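Local coordinates for CLIP-associating protein 2 (Mus musculus, PDB 3WOZ) that probably binds tubulin through its TOG domains and contributes to the control of microtubule dynamics, at residues F51-F55 with F66-L70. Sequence-based numbering, arbitrary orientation.
Sequences FTRMF and FLETL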
loop_
_atom_site.group_PDB
_atom_site.type_symbol
_atom_site.label_atom_id
_atom_site.label_comp_id
_atom_site.label_asym_id
_atom_site.label_seq_id
_atom_site.Cartn_x
_atom_site.Cartn_y
_atom_site.Cartn_z
ATOM N N PHE A 51 14.145 7.049 -0.919
ATOM C CA PHE A 51 13.036 6.418 -1.627
ATOM C C PHE A 51 11.697 7.092 -1.336
ATOM O O PHE A 51 10.849 7.192 -2.222
ATOM C CB PHE A 51 12.967 4.918 -1.312
ATOM C CG PHE A 51 13.833 4.058 -2.198
ATOM C CD1 PHE A 51 14.561 4.608 -3.252
ATOM C CD2 PHE A 51 13.886 2.681 -2.002
ATOM C CE1 PHE A 51 15.341 3.804 -4.078
ATOM C CE2 PHE A 51 14.659 1.874 -2.825
ATOM C CZ PHE A 51 15.386 2.439 -3.867
ATOM N N THR A 52 11.521 7.545 -0.092
ATOM C CA THR A 52 10.343 8.308 0.315
ATOM C C THR A 52 10.159 9.534 -0.581
ATOM O O THR A 52 9.053 9.797 -1.059
ATOM C CB THR A 52 10.436 8.738 1.802
ATOM O OG1 THR A 52 10.521 7.573 2.631
ATOM C CG2 THR A 52 9.211 9.560 2.224
ATOM N N ARG A 53 11.253 10.260 -0.814
ATOM C CA ARG A 53 11.246 11.437 -1.683
ATOM C C ARG A 53 11.103 11.051 -3.156
ATOM O O ARG A 53 10.478 11.775 -3.938
ATOM C CB ARG A 53 12.513 12.270 -1.475
ATOM C CG ARG A 53 12.644 12.877 -0.082
ATOM C CD ARG A 53 13.678 13.993 -0.063
ATOM N NE ARG A 53 14.960 13.559 -0.609
ATOM C CZ ARG A 53 15.921 12.983 0.106
ATOM N NH1 ARG A 53 15.749 12.766 1.403
ATOM N NH2 ARG A 53 17.054 12.623 -0.478
HETATM N N MSE A 54 11.677 9.904 -3.523
HETATM C CA MSE A 54 11.615 9.398 -4.896
HETATM C C MSE A 54 10.186 9.119 -5.374
HETATM O O MSE A 54 9.919 9.107 -6.572
HETATM C CB MSE A 54 12.486 8.150 -5.055
HETATM C CG MSE A 54 13.279 8.129 -6.354
HETATM SE SE MSE A 54 14.882 7.021 -6.272
HETATM C CE MSE A 54 16.152 8.217 -7.159
ATOM N N PHE A 55 9.271 8.893 -4.436
ATOM C CA PHE A 55 7.862 8.733 -4.778
ATOM C C PHE A 55 7.306 9.971 -5.478
ATOM O O PHE A 55 6.351 9.872 -6.245
ATOM C CB PHE A 55 7.030 8.391 -3.538
ATOM C CG PHE A 55 7.032 6.930 -3.197
ATOM C CD1 PHE A 55 6.390 6.012 -4.019
ATOM C CD2 PHE A 55 7.676 6.470 -2.053
ATOM C CE1 PHE A 55 6.395 4.652 -3.715
ATOM C CE2 PHE A 55 7.678 5.106 -1.735
ATOM C CZ PHE A 55 7.030 4.201 -2.569
ATOM N N PHE A 66 12.894 3.668 -10.505
ATOM C CA PHE A 66 12.733 3.589 -9.052
ATOM C C PHE A 66 11.733 2.496 -8.678
ATOM O O PHE A 66 12.023 1.652 -7.831
ATOM C CB PHE A 66 12.324 4.960 -8.485
ATOM C CG PHE A 66 11.525 4.899 -7.205
ATOM C CD1 PHE A 66 12.106 4.466 -6.011
ATOM C CD2 PHE A 66 10.192 5.307 -7.190
ATOM C CE1 PHE A 66 11.362 4.426 -4.827
ATOM C CE2 PHE A 66 9.439 5.276 -6.011
ATOM C CZ PHE A 66 10.023 4.830 -4.827
ATOM N N LEU A 67 10.568 2.509 -9.324
ATOM C CA LEU A 67 9.555 1.466 -9.133
ATOM C C LEU A 67 10.084 0.052 -9.376
ATOM O O LEU A 67 9.714 -0.878 -8.660
ATOM C CB LEU A 67 8.339 1.715 -10.024
ATOM C CG LEU A 67 7.446 2.903 -9.667
ATOM C CD1 LEU A 67 6.363 3.043 -10.720
ATOM C CD2 LEU A 67 6.841 2.769 -8.248
ATOM N N GLU A 68 10.944 -0.100 -10.383
ATOM C CA GLU A 68 11.553 -1.397 -10.695
ATOM C C GLU A 68 12.570 -1.824 -9.647
ATOM O O GLU A 68 12.684 -3.003 -9.337
ATOM C CB GLU A 68 12.219 -1.375 -12.072
ATOM C CG GLU A 68 11.235 -1.370 -13.218
ATOM C CD GLU A 68 11.884 -1.088 -14.562
ATOM O OE1 GLU A 68 12.730 -0.170 -14.647
ATOM O OE2 GLU A 68 11.532 -1.783 -15.539
ATOM N N THR A 69 13.316 -0.860 -9.123
ATOM C CA THR A 69 14.319 -1.115 -8.093
ATOM C C THR A 69 13.666 -1.533 -6.770
ATOM O O THR A 69 14.238 -2.320 -6.015
ATOM C CB THR A 69 15.210 0.130 -7.875
ATOM O OG1 THR A 69 15.605 0.655 -9.144
ATOM C CG2 THR A 69 16.465 -0.217 -7.070
ATOM N N LEU A 70 12.465 -1.010 -6.507
ATOM C CA LEU A 70 11.715 -1.319 -5.281
ATOM C C LEU A 70 11.495 -2.813 -5.092
ATOM O O LEU A 70 11.556 -3.311 -3.966
ATOM C CB LEU A 70 10.354 -0.608 -5.267
ATOM C CG LEU A 70 10.188 0.777 -4.628
ATOM C CD1 LEU A 70 8.725 1.205 -4.721
ATOM C CD2 LEU A 70 10.641 0.793 -3.165
#
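Phe66 pushes its ring from helix 60-77 between the rings of Phe51, on helix 41-54, and Phe55, in the apolar seam of a helical hairpin in this HEAT-repeat TOG domain. CG of Phe66 stands anti to the backbone N (chi1 153°), extending a side chain that already starts out toward 51-55. A flat, rigid ring suits the slot because its rim can serve two other rings while a face stays available to a third side chain. Both aromatic contacts are T-shaped: the Phe66 edge meets the face of Phe55 almost squarely, planes at 89°, with CZ over the ring centre, whereas toward Phe51 the planes open to 62° and CE1 lands off-centre. Met54, a selenomethionine, sets CB and CG over one Phe66 face, CB 3.8 Å from the ring centroid in a CH-pi contact; SE makes an oblique Met-aromatic contact with the same ring. With an alanine in place of Phe66, the faces of Phe51 and Phe55 would probably lose the edge they share, and Met54 the ring beneath its CB. Branched Leu70, one turn on, fits its two methyls to both aromatics: CD2 lies 3.9 Å from Phe51 CD2, and CD1 4.1 Å from Phe55 CZ.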